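Local coordinates for bromodomain factor 2 protein (Trypanosoma cruzi, PDB 6NIM), which probably reads acetylated lysines on histones through its bromodomain, a domain targeted by bromosporine, at residues 101-105 / 117-121. Sequence-based numbering, arbitrary orientation.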
loop_
_atom_site.group_PDB
_atom_site.type_symbol
_atom_site.label_atom_id
_atom_site.label_comp_id
_atom_site.label_asym_id
_atom_site.label_seq_id
_atom_site.Cartn_x
_atom_site.Cartn_y
_atom_site.Cartn_z
ATOM N N ARG A 101 -2.766 -2.044 -12.383
ATOM C CA ARG A 101 -1.907 -2.731 -11.379
ATOM C C ARG A 101 -0.825 -3.537 -12.109
ATOM O O ARG A 101 0.317 -3.568 -11.667
ATOM C CB ARG A 101 -2.699 -3.648 -10.456
ATOM C CG ARG A 101 -1.810 -4.260 -9.386
ATOM C CD ARG A 101 -2.613 -5.024 -8.361
ATOM N NE ARG A 101 -1.686 -5.435 -7.322
ATOM C CZ ARG A 101 -2.025 -6.007 -6.176
ATOM N NH1 ARG A 101 -3.296 -6.265 -5.908
ATOM N NH2 ARG A 101 -1.071 -6.350 -5.319
ATOM N N SER A 102 -1.160 -4.175 -13.227
ATOM C CA SER A 102 -0.220 -5.078 -13.926
ATOM C C SER A 102 0.794 -4.325 -14.795
ATOM O O SER A 102 1.814 -4.954 -15.109
ATOM C CB SER A 102 -0.981 -6.066 -14.766
ATOM O OG SER A 102 -1.410 -5.431 -15.960
ATOM N N ILE A 103 0.548 -3.069 -15.197
ATOM C CA ILE A 103 1.472 -2.338 -16.116
ATOM C C ILE A 103 2.143 -1.122 -15.451
ATOM O O ILE A 103 3.068 -0.589 -16.081
ATOM C CB ILE A 103 0.750 -1.898 -17.402
ATOM C CG1 ILE A 103 -0.290 -0.812 -17.131
ATOM C CG2 ILE A 103 0.122 -3.073 -18.113
ATOM C CD1 ILE A 103 -0.707 -0.064 -18.397
ATOM N N TYR A 104 1.735 -0.656 -14.265
ATOM C CA TYR A 104 2.185 0.689 -13.805
ATOM C C TYR A 104 3.706 0.643 -13.633
ATOM O O TYR A 104 4.390 1.632 -14.005
ATOM C CB TYR A 104 1.401 1.244 -12.603
ATOM C CG TYR A 104 1.797 0.707 -11.247
ATOM C CD1 TYR A 104 1.426 -0.568 -10.858
ATOM C CD2 TYR A 104 2.567 1.446 -10.374
ATOM C CE1 TYR A 104 1.813 -1.093 -9.637
ATOM C CE2 TYR A 104 2.954 0.951 -9.140
ATOM C CZ TYR A 104 2.566 -0.327 -8.759
ATOM O OH TYR A 104 2.949 -0.863 -7.556
ATOM N N LEU A 105 4.266 -0.469 -13.115
ATOM C CA LEU A 105 5.728 -0.531 -12.927
ATOM C C LEU A 105 6.413 -0.644 -14.293
ATOM O O LEU A 105 7.496 -0.083 -14.470
ATOM C CB LEU A 105 6.113 -1.732 -12.057
ATOM C CG LEU A 105 5.610 -1.697 -10.623
ATOM C CD1 LEU A 105 6.091 -2.955 -9.910
ATOM C CD2 LEU A 105 6.045 -0.445 -9.875
ATOM N N ASP A 117 10.614 -4.332 -7.416
ATOM C CA ASP A 117 9.584 -5.337 -7.777
ATOM C C ASP A 117 9.102 -6.091 -6.529
ATOM O O ASP A 117 7.885 -6.302 -6.409
ATOM C CB ASP A 117 10.101 -6.312 -8.832
ATOM C CG ASP A 117 9.999 -5.705 -10.212
ATOM O OD1 ASP A 117 8.917 -5.183 -10.533
ATOM O OD2 ASP A 117 11.019 -5.674 -10.891
ATOM N N ASP A 118 9.999 -6.490 -5.641
ATOM C CA ASP A 118 9.589 -7.265 -4.430
ATOM C C ASP A 118 8.653 -6.426 -3.556
ATOM O O ASP A 118 7.698 -7.014 -2.985
ATOM C CB ASP A 118 10.784 -7.749 -3.606
ATOM C CG ASP A 118 11.516 -8.940 -4.190
ATOM O OD1 ASP A 118 11.031 -9.505 -5.199
ATOM O OD2 ASP A 118 12.556 -9.288 -3.633
ATOM N N ALA A 119 8.930 -5.127 -3.384
ATOM C CA ALA A 119 8.165 -4.265 -2.453
ATOM C C ALA A 119 6.858 -3.770 -3.086
ATOM O O ALA A 119 5.911 -3.467 -2.348
ATOM C CB ALA A 119 8.997 -3.106 -2.025
ATOM N N ALA A 120 6.870 -3.552 -4.391
ATOM C CA ALA A 120 5.818 -2.793 -5.095
ATOM C C ALA A 120 4.465 -3.505 -4.988
ATOM O O ALA A 120 4.358 -4.752 -5.103
ATOM C CB ALA A 120 6.222 -2.556 -6.534
ATOM N N TYR A 121 3.419 -2.715 -4.856
ATOM C CA TYR A 121 2.022 -3.182 -4.993
ATOM C C TYR A 121 1.864 -3.914 -6.321
ATOM O O TYR A 121 2.335 -3.440 -7.359
ATOM C CB TYR A 121 1.082 -1.992 -4.893
ATOM C CG TYR A 121 -0.367 -2.334 -5.030
ATOM C CD1 TYR A 121 -1.046 -2.969 -4.012
ATOM C CD2 TYR A 121 -1.073 -1.959 -6.164
ATOM C CE1 TYR A 121 -2.396 -3.253 -4.126
ATOM C CE2 TYR A 121 -2.429 -2.200 -6.276
ATOM C CZ TYR A 121 -3.093 -2.856 -5.258
ATOM O OH TYR A 121 -4.431 -3.139 -5.354
ATOM O OXT TYR A 121 1.260 -4.994 -6.311
HETATM O O HOH W 1 2.852 -4.758 -9.742
HETATM O O HOH W 2 4.255 0.101 -5.270
#
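R101 reaches out from its helix fully extended, CG trans to the backbone N (chi1 -176°), and this straight chain lays the guanidinium flat over one face of the Y121 ring. Y121 has the matching torsion (chi1 179°), which places its ring beside its own carboxyl carbon, where one guanidinium can meet both ring and carboxylate; the two side chains cross at about a right angle. The two planes are 7° apart with centres separated by 3.6 Å, a parallel cation-pi stack. The same guanidinium also takes the carboxylate side-on: NE and NH2 of R101 both donate, near their own plane, to OXT of Y121, at 3.1 and 2.9 Å. Stack and salt bridge together fix the rotation of the arginine head, and the positive charge probably stabilises the ionised chain end.

The other carboxylate oxygen, O of Y121, receives the hydroxyl of Y104 at 2.7 Å, close to the plane of the Y104 ring. A water donates to Y104 OH and accepts from Y121 N, bridging the two, while a second water donates to Y121 O. Further along, CD1 of L105 presses tightly on CB of A120 at 3.4 Å, with D117 OD1 alongside; the other oxygen of D117 pairs with R109.

Through this contact the C-terminal tail lies back along helix 92-110, the last helix of the bromodomain bundle. R101 NH1 donates to A120 O of the second subunit and Y121 OH to A119 O of that subunit, which returns both bonds. Y104 and Y121 both touch A77 of helix 69-86, and Y121 extends along that helix to A81 and L84.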